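Local atomic coordinates of putative MCP-type signal transduction protein (Campylobacter jejuni subsp. jejuni serotype O:2, PDB entry 4WY9), a protein that forms the periplasmic tandem-PAS sensory domain of the chemoreceptor Tlp1, which probably recognises its ligands indirectly in chemotaxis. Residues Gln135-Leu138 and Lys139-Tyr143; Asp126-Ala129 and Asn130-Val133; Asp233-Asn237 and Lys238-Glu242. All blocks are in the same frame, centred on the assembly; numbering follows the deposited sequence.

Overall arrangement
All three contacts are local, and they follow one another along the chain without nesting or crossing. Contact 2 (126-133) comes first. It joins the short helix 126-129 to the start of helix 132-140. Contact 1 (135-143) ends that second helix and leads toward strand 149-150. Both lie in the first PDC sensor domain, their centres 13 Å apart, and they touch through Gln-135 and Ala-129. Contact 3 (233-242) closes the turn between helices 231-234 and 241-249, beside the five-stranded sheet. Its nearest atoms are about 17 Å from contact 2 and about 19 Å from contact 1.

Contact 1 of 3, residues Gln135-Leu138 and Lys139-Tyr143; sequences QDIL and KKAKY
Asp-136 and Lys-140 face each other one turn apart at the C-terminal end of helix 132-140, in the first PDC sensor domain of this tandem-PAS protein. The Lys-140 chain runs alongside Asp-136. A single bend at chi3 (-60°) brings its CE to 4.0 Å from Asp-136 CB. The charged ends do not meet: Asp-136 OD2 and Lys-140 NZ stay 4.6 Å apart. A water accepts from NZ at 2.8 Å and gives a weak bond to OD2. The other carboxylate oxygen, OD1, is taken by Gln-132 NE2.

On the inner face, Ile-137 CG2 lies anti to the backbone N and points along the helix to Ala-141 CB, 3.8 Å away. Both residues pack on Pro-171 and Tyr-149, and Ile-137 also reaches Ala-169 and Val-182. This turn therefore lies against the sheet. Leu-138 adds contacts to Ile-84 and Val-179.

The backbone keeps helical bonds to the end. Lys-140 N donates to Asp-136 O, and Ala-141 N to Ile-137 O at 2.9 Å. Ala-141 is the first residue to leave helical geometry. Beyond it the backbone runs on extended, but the Lys-142 side chain, bent at chi4, turns back, its NZ donating to Lys-140 O at 2.9 Å.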
loop_
_atom_site.group_PDB
_atom_site.type_symbol
_atom_site.label_atom_id
_atom_site.label_comp_id
_atom_site.label_asym_id
_atom_site.label_seq_id
_atom_site.Cartn_x
_atom_site.Cartn_y
_atom_site.Cartn_z
ATOM N N GLN A 135 -4.505 -14.685 -1.953
ATOM C CA GLN A 135 -5.632 -15.567 -2.095
ATOM C C GLN A 135 -6.485 -15.211 -3.299
ATOM O O GLN A 135 -6.975 -16.096 -4.017
ATOM C CB GLN A 135 -6.419 -15.621 -0.823
ATOM C CG GLN A 135 -5.603 -16.307 0.290
ATOM C CD GLN A 135 -5.086 -17.763 -0.106
ATOM O OE1 GLN A 135 -5.866 -18.631 -0.571
ATOM N NE2 GLN A 135 -3.777 -18.017 0.043
ATOM N N ASP A 136 -6.674 -13.922 -3.533
ATOM C CA ASP A 136 -7.425 -13.482 -4.706
ATOM C C ASP A 136 -6.742 -13.898 -6.000
ATOM O O ASP A 136 -7.403 -14.295 -6.951
ATOM C CB ASP A 136 -7.623 -11.982 -4.683
ATOM C CG ASP A 136 -8.601 -11.521 -3.638
ATOM O OD1 ASP A 136 -9.357 -12.367 -3.090
ATOM O OD2 ASP A 136 -8.621 -10.310 -3.362
ATOM N N ILE A 137 -5.424 -13.775 -6.059
ATOM C CA ILE A 137 -4.688 -14.193 -7.251
ATOM C C ILE A 137 -4.879 -15.699 -7.483
ATOM O O ILE A 137 -5.175 -16.121 -8.607
ATOM C CB ILE A 137 -3.197 -13.836 -7.126
ATOM C CG1 ILE A 137 -3.007 -12.343 -7.289
ATOM C CG2 ILE A 137 -2.373 -14.566 -8.184
ATOM C CD1 ILE A 137 -1.663 -11.797 -6.931
ATOM N N LEU A 138 -4.671 -16.502 -6.450
ATOM C CA LEU A 138 -4.771 -17.960 -6.610
ATOM C C LEU A 138 -6.149 -18.341 -7.118
ATOM O O LEU A 138 -6.280 -19.260 -7.939
ATOM C CB LEU A 138 -4.481 -18.677 -5.293
ATOM C CG LEU A 138 -3.079 -18.510 -4.737
ATOM C CD1 LEU A 138 -2.821 -19.380 -3.573
ATOM C CD2 LEU A 138 -1.979 -18.659 -5.751
ATOM N N LYS A 139 -7.184 -17.649 -6.637
ATOM C CA LYS A 139 -8.560 -17.980 -7.007
ATOM C C LYS A 139 -8.970 -17.440 -8.378
ATOM O O LYS A 139 -9.740 -18.100 -9.081
ATOM C CB LYS A 139 -9.516 -17.452 -5.900
ATOM C CG LYS A 139 -11.008 -17.629 -6.184
ATOM C CD LYS A 139 -11.410 -19.062 -5.980
ATOM C CE LYS A 139 -12.862 -19.326 -6.397
ATOM N NZ LYS A 139 -13.037 -19.105 -7.869
ATOM N N LYS A 140 -8.513 -16.228 -8.735
ATOM C CA LYS A 140 -9.094 -15.494 -9.849
ATOM C C LYS A 140 -8.170 -15.188 -11.015
ATOM O O LYS A 140 -8.640 -14.897 -12.115
ATOM C CB LYS A 140 -9.666 -14.152 -9.350
ATOM C CG LYS A 140 -10.596 -14.280 -8.178
ATOM C CD LYS A 140 -11.299 -13.012 -7.865
ATOM C CE LYS A 140 -10.412 -11.881 -7.527
ATOM N NZ LYS A 140 -11.262 -10.724 -7.061
ATOM N N ALA A 141 -6.861 -15.208 -10.798
ATOM C CA ALA A 141 -5.956 -14.747 -11.828
ATOM C C ALA A 141 -5.967 -15.678 -13.041
ATOM O O ALA A 141 -5.978 -16.903 -12.891
ATOM C CB ALA A 141 -4.534 -14.580 -11.299
ATOM N N LYS A 142 -5.951 -15.081 -14.224
ATOM C CA LYS A 142 -5.956 -15.813 -15.492
ATOM C C LYS A 142 -4.875 -15.297 -16.403
ATOM O O LYS A 142 -4.646 -14.080 -16.476
ATOM C CB LYS A 142 -7.302 -15.684 -16.177
ATOM C CG LYS A 142 -8.435 -16.306 -15.374
ATOM C CD LYS A 142 -9.792 -15.977 -15.921
ATOM C CE LYS A 142 -10.871 -16.517 -14.995
ATOM N NZ LYS A 142 -10.839 -15.827 -13.673
ATOM N N TYR A 143 -4.172 -16.192 -17.084
ATOM C CA TYR A 143 -3.121 -15.792 -17.993
ATOM C C TYR A 143 -3.663 -14.917 -19.100
ATOM O O TYR A 143 -4.724 -15.194 -19.665
ATOM C CB TYR A 143 -2.419 -16.984 -18.575
ATOM C CG TYR A 143 -1.219 -16.617 -19.430
ATOM C CD1 TYR A 143 -0.132 -15.978 -18.878
ATOM C CD2 TYR A 143 -1.175 -16.886 -20.804
ATOM C CE1 TYR A 143 0.969 -15.643 -19.618
ATOM C CE2 TYR A 143 -0.069 -16.547 -21.558
ATOM C CZ TYR A 143 1.014 -15.929 -20.960
ATOM O OH TYR A 143 2.110 -15.557 -21.706
HETATM O O HOH W 1 -9.059 -9.101 -6.578
HETATM O O HOH W 2 -5.982 -18.541 -10.697
#

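Contact 2 of 3, residues Asp126-Ala129 and Asn130-Val133; sequences DEIA and NLQV
Leu-131 and Asn-130 turn their side chains back over the preceding helical turn through similar first torsions. In Leu-131, chi1 of -72° sets CG beside its own backbone N, and chi2 of 171° extends CD1 back toward Ile-128. In Asn-130, chi1 of -69° carries the amide back toward Asp-126.

The Leu-131 branches spread over two carbonyl oxygens. CG lies 3.4 Å from Glu-127 O and equally close to Ile-128 O. CD1 goes on toward Ile-128, where it meets CD1 of that side chain at 4.4 Å, a loose apolar touch. CD2 stays near Glu-127 O. Leu-131 and Ile-128 are both buried. They share Tyr-80 of strand 78-83 and Met-156 of strand 154-156 as neighbours.

The Asn-130 amide comes past the oxygen end of the Asp-126 carbonyl, with ND2 well off its plane. Its ND2 is 3.3 Å from Asp-126 O, but the angle is too poor for a hydrogen bond. That oxygen is held instead by Asn-130 N at 2.9 Å. The Asp-126 carboxylate turns to other partners: OD1 bonds Thr-99 OG1, and OD2 bonds Ser-101 OG weakly.

A second backbone bond follows. Leu-131 N donates to Ile-128 O at 3.2 Å. Nearby, Ala-129 O accepts from Gln-135 NE2, so the first turn of the next helix is tied back to this one.

A short helical turn, 126-129, passes through Asn-130 to Leu-131, the N-cap residue of helix 132-140, on the sheet of the first PDC sensor domain.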
loop_
_atom_site.group_PDB
_atom_site.type_symbol
_atom_site.label_atom_id
_atom_site.label_comp_id
_atom_site.label_asym_id
_atom_site.label_seq_id
_atom_site.Cartn_x
_atom_site.Cartn_y
_atom_site.Cartn_z
ATOM N N ASP A 126 3.684 -17.584 7.110
ATOM C CA ASP A 126 2.397 -17.814 6.464
ATOM C C ASP A 126 1.563 -16.554 6.349
ATOM O O ASP A 126 0.571 -16.526 5.600
ATOM C CB ASP A 126 1.631 -18.918 7.212
ATOM C CG ASP A 126 2.163 -20.296 6.837
ATOM O OD1 ASP A 126 2.374 -20.541 5.644
ATOM O OD2 ASP A 126 2.375 -21.129 7.731
ATOM N N GLU A 127 1.925 -15.496 7.065
ATOM C CA GLU A 127 1.242 -14.212 6.913
ATOM C C GLU A 127 1.279 -13.781 5.448
ATOM O O GLU A 127 0.347 -13.173 4.936
ATOM C CB GLU A 127 1.887 -13.163 7.783
ATOM C CG GLU A 127 1.217 -11.827 7.783
ATOM C CD GLU A 127 1.570 -10.984 9.009
ATOM O OE1 GLU A 127 2.431 -10.165 8.881
ATOM O OE2 GLU A 127 1.040 -11.254 10.086
ATOM N N ILE A 128 2.368 -14.120 4.735
ATOM C CA ILE A 128 2.482 -13.766 3.336
ATOM C C ILE A 128 1.527 -14.609 2.473
ATOM O O ILE A 128 0.784 -14.085 1.644
ATOM C CB ILE A 128 3.924 -13.922 2.830
ATOM C CG1 ILE A 128 4.879 -12.991 3.577
ATOM C CG2 ILE A 128 3.995 -13.668 1.312
ATOM C CD1 ILE A 128 4.557 -11.532 3.435
ATOM N N ALA A 129 1.551 -15.914 2.676
ATOM C CA ALA A 129 0.737 -16.809 1.892
ATOM C C ALA A 129 -0.743 -16.565 2.076
ATOM O O ALA A 129 -1.537 -16.801 1.176
ATOM C CB ALA A 129 1.085 -18.264 2.189
ATOM N N ASN A 130 -1.123 -16.078 3.253
ATOM C CA ASN A 130 -2.517 -15.850 3.581
ATOM C C ASN A 130 -3.028 -14.434 3.322
ATOM O O ASN A 130 -4.181 -14.126 3.595
ATOM C CB ASN A 130 -2.754 -16.245 5.044
ATOM C CG ASN A 130 -2.643 -17.752 5.296
ATOM O OD1 ASN A 130 -2.902 -18.553 4.398
ATOM N ND2 ASN A 130 -2.192 -18.132 6.464
ATOM N N LEU A 131 -2.183 -13.586 2.711
ATOM C CA LEU A 131 -2.635 -12.250 2.337
ATOM C C LEU A 131 -3.840 -12.330 1.415
ATOM O O LEU A 131 -3.914 -13.210 0.542
ATOM C CB LEU A 131 -1.533 -11.493 1.631
ATOM C CG LEU A 131 -0.339 -11.007 2.433
ATOM C CD1 LEU A 131 0.730 -10.491 1.483
ATOM C CD2 LEU A 131 -0.737 -9.936 3.426
ATOM N N GLN A 132 -4.769 -11.399 1.576
ATOM C CA GLN A 132 -5.924 -11.343 0.688
ATOM C C GLN A 132 -5.534 -11.238 -0.801
ATOM O O GLN A 132 -6.126 -11.881 -1.636
ATOM C CB GLN A 132 -6.872 -10.218 1.068
ATOM C CG GLN A 132 -8.204 -10.278 0.373
ATOM C CD GLN A 132 -9.005 -11.515 0.775
ATOM O OE1 GLN A 132 -9.189 -11.772 1.951
ATOM N NE2 GLN A 132 -9.442 -12.270 -0.175
ATOM N N VAL A 133 -4.527 -10.422 -1.120
ATOM C CA VAL A 133 -4.142 -10.295 -2.527
ATOM C C VAL A 133 -3.637 -11.629 -3.068
ATOM O O VAL A 133 -3.880 -11.949 -4.235
ATOM C CB VAL A 133 -3.096 -9.163 -2.797
ATOM C CG1 VAL A 133 -3.702 -7.777 -2.635
ATOM C CG2 VAL A 133 -1.831 -9.304 -1.971
#

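Contact 3 of 3, residues Asp233-Asn237 and Lys238-Glu242; sequences DINPN and KGAQE
Asn-237 reaches forward to Gly-239 with one end of its amide and back to Asn-235 with the other. OD1 lies 2.7 Å from Gly-239 N, a short but weak hydrogen bond with an N-H angle of 122°. ND2 donates to Asn-235 OD1 at 2.9 Å. The acceptor sits in the amide plane of Asn-237, whereas ND2 stands above the carbonyl plane of Asn-235. The two amides are therefore not coplanar. Chi1 of 85° makes this possible: it sets CG between the backbone N and the carbonyl carbon, and the amide bends over the residues that follow.

Ala-240 turns its methyl toward the two asparagine amides. Its CB is 3.5 Å from Asn-235 ND2 and 3.8 Å from Asn-237 ND2. On the backbone, Ala-240 N donates to Asn-237 O at 3.0 Å. Two turns thus overlap just before helix 241-249. The weak bond from Gly-239 N to Asn-237 OD1 closes an Asx turn, and the bond from Ala-240 N closes a type I beta turn over residues 237-240. Both asparagine ND2 atoms also donate to Ile-258 O, and Gly-239 makes a backbone bond with Ile-258, which fastens the connection between helices 231-234 and 241-249 to edge strand 253-258 of the five-stranded sheet.

Gln-241 comes to Asn-237 O with its side chain. Its chain is bent at chi2 (-58°), and this brings NE2 back to the loop. NE2 donates weakly to Pro-236 O at 3.0 Å and weakly to Asn-237 O at 3.4 Å. Asn-235 O accepts from Tyr-244 OH, one turn further along helix 241-249.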
loop_
_atom_site.group_PDB
_atom_site.type_symbol
_atom_site.label_atom_id
_atom_site.label_comp_id
_atom_site.label_asym_id
_atom_site.label_seq_id
_atom_site.Cartn_x
_atom_site.Cartn_y
_atom_site.Cartn_z
ATOM N N ASP A 233 -17.206 4.653 10.129
ATOM C CA ASP A 233 -17.658 4.013 11.352
ATOM C C ASP A 233 -17.369 4.832 12.593
ATOM O O ASP A 233 -18.131 4.814 13.564
ATOM C CB ASP A 233 -17.014 2.638 11.513
ATOM C CG ASP A 233 -17.425 1.654 10.463
ATOM O OD1 ASP A 233 -18.546 1.762 9.926
ATOM O OD2 ASP A 233 -16.612 0.738 10.177
ATOM N N ILE A 234 -16.197 5.478 12.608
ATOM C CA ILE A 234 -15.756 6.189 13.795
ATOM C C ILE A 234 -16.202 7.633 13.820
ATOM O O ILE A 234 -16.154 8.278 14.861
ATOM C CB ILE A 234 -14.239 6.047 13.993
ATOM C CG1 ILE A 234 -13.495 6.678 12.867
ATOM C CG2 ILE A 234 -13.844 4.546 14.121
ATOM C CD1 ILE A 234 -12.873 7.952 13.234
ATOM N N ASN A 235 -16.677 8.125 12.679
ATOM C CA ASN A 235 -17.149 9.516 12.585
ATOM C C ASN A 235 -18.456 9.561 11.779
ATOM O O ASN A 235 -18.488 10.036 10.658
ATOM C CB ASN A 235 -16.096 10.433 11.966
ATOM C CG ASN A 235 -16.495 11.881 12.042
ATOM O OD1 ASN A 235 -17.147 12.300 13.002
ATOM N ND2 ASN A 235 -16.103 12.666 11.031
ATOM N N PRO A 236 -19.557 9.066 12.364
ATOM C CA PRO A 236 -20.786 8.898 11.593
ATOM C C PRO A 236 -21.665 10.144 11.481
ATOM O O PRO A 236 -22.716 10.103 10.836
ATOM C CB PRO A 236 -21.513 7.801 12.378
ATOM C CG PRO A 236 -21.107 8.079 13.797
ATOM C CD PRO A 236 -19.637 8.421 13.692
ATOM N N ASN A 237 -21.247 11.258 12.050
ATOM C CA ASN A 237 -22.140 12.402 12.115
ATOM C C ASN A 237 -22.556 12.915 10.738
ATOM O O ASN A 237 -21.806 12.805 9.768
ATOM C CB ASN A 237 -21.547 13.492 12.972
ATOM C CG ASN A 237 -20.623 14.361 12.229
ATOM O OD1 ASN A 237 -21.049 15.376 11.652
ATOM N ND2 ASN A 237 -19.353 14.058 12.260
ATOM N N LYS A 238 -23.745 13.503 10.659
ATOM C CA LYS A 238 -24.316 13.947 9.392
ATOM C C LYS A 238 -23.424 15.000 8.716
ATOM O O LYS A 238 -23.382 15.077 7.500
ATOM C CB LYS A 238 -25.722 14.521 9.614
ATOM C CG LYS A 238 -26.368 14.991 8.325
ATOM C CD LYS A 238 -27.780 15.539 8.556
ATOM C CE LYS A 238 -28.488 15.829 7.234
ATOM N NZ LYS A 238 -29.730 16.614 7.437
ATOM N N GLY A 239 -22.690 15.769 9.517
ATOM C CA GLY A 239 -21.826 16.809 8.984
ATOM C C GLY A 239 -20.544 16.298 8.337
ATOM O O GLY A 239 -19.728 17.087 7.863
ATOM N N ALA A 240 -20.365 14.970 8.296
ATOM C CA ALA A 240 -19.204 14.352 7.668
ATOM C C ALA A 240 -19.595 13.671 6.354
ATOM O O ALA A 240 -18.723 13.289 5.550
ATOM C CB ALA A 240 -18.581 13.375 8.594
ATOM N N GLN A 241 -20.882 13.470 6.144
ATOM C CA GLN A 241 -21.330 12.586 5.096
ATOM C C GLN A 241 -21.073 13.090 3.682
ATOM O O GLN A 241 -20.839 12.294 2.769
ATOM C CB GLN A 241 -22.821 12.291 5.277
ATOM C CG GLN A 241 -23.143 11.581 6.573
ATOM C CD GLN A 241 -22.434 10.265 6.734
ATOM O OE1 GLN A 241 -22.279 9.513 5.773
ATOM N NE2 GLN A 241 -21.993 9.984 7.932
ATOM N N GLU A 242 -21.117 14.402 3.471
ATOM C CA GLU A 242 -20.849 14.941 2.145
ATOM C C GLU A 242 -19.422 14.586 1.710
ATOM O O GLU A 242 -19.174 14.245 0.537
ATOM C CB GLU A 242 -21.028 16.450 2.110
ATOM C CG GLU A 242 -20.936 17.007 0.717
ATOM C CD GLU A 242 -21.172 18.507 0.655
ATOM O OE1 GLU A 242 -21.261 19.133 1.745
ATOM O OE2 GLU A 242 -21.227 19.044 -0.475
#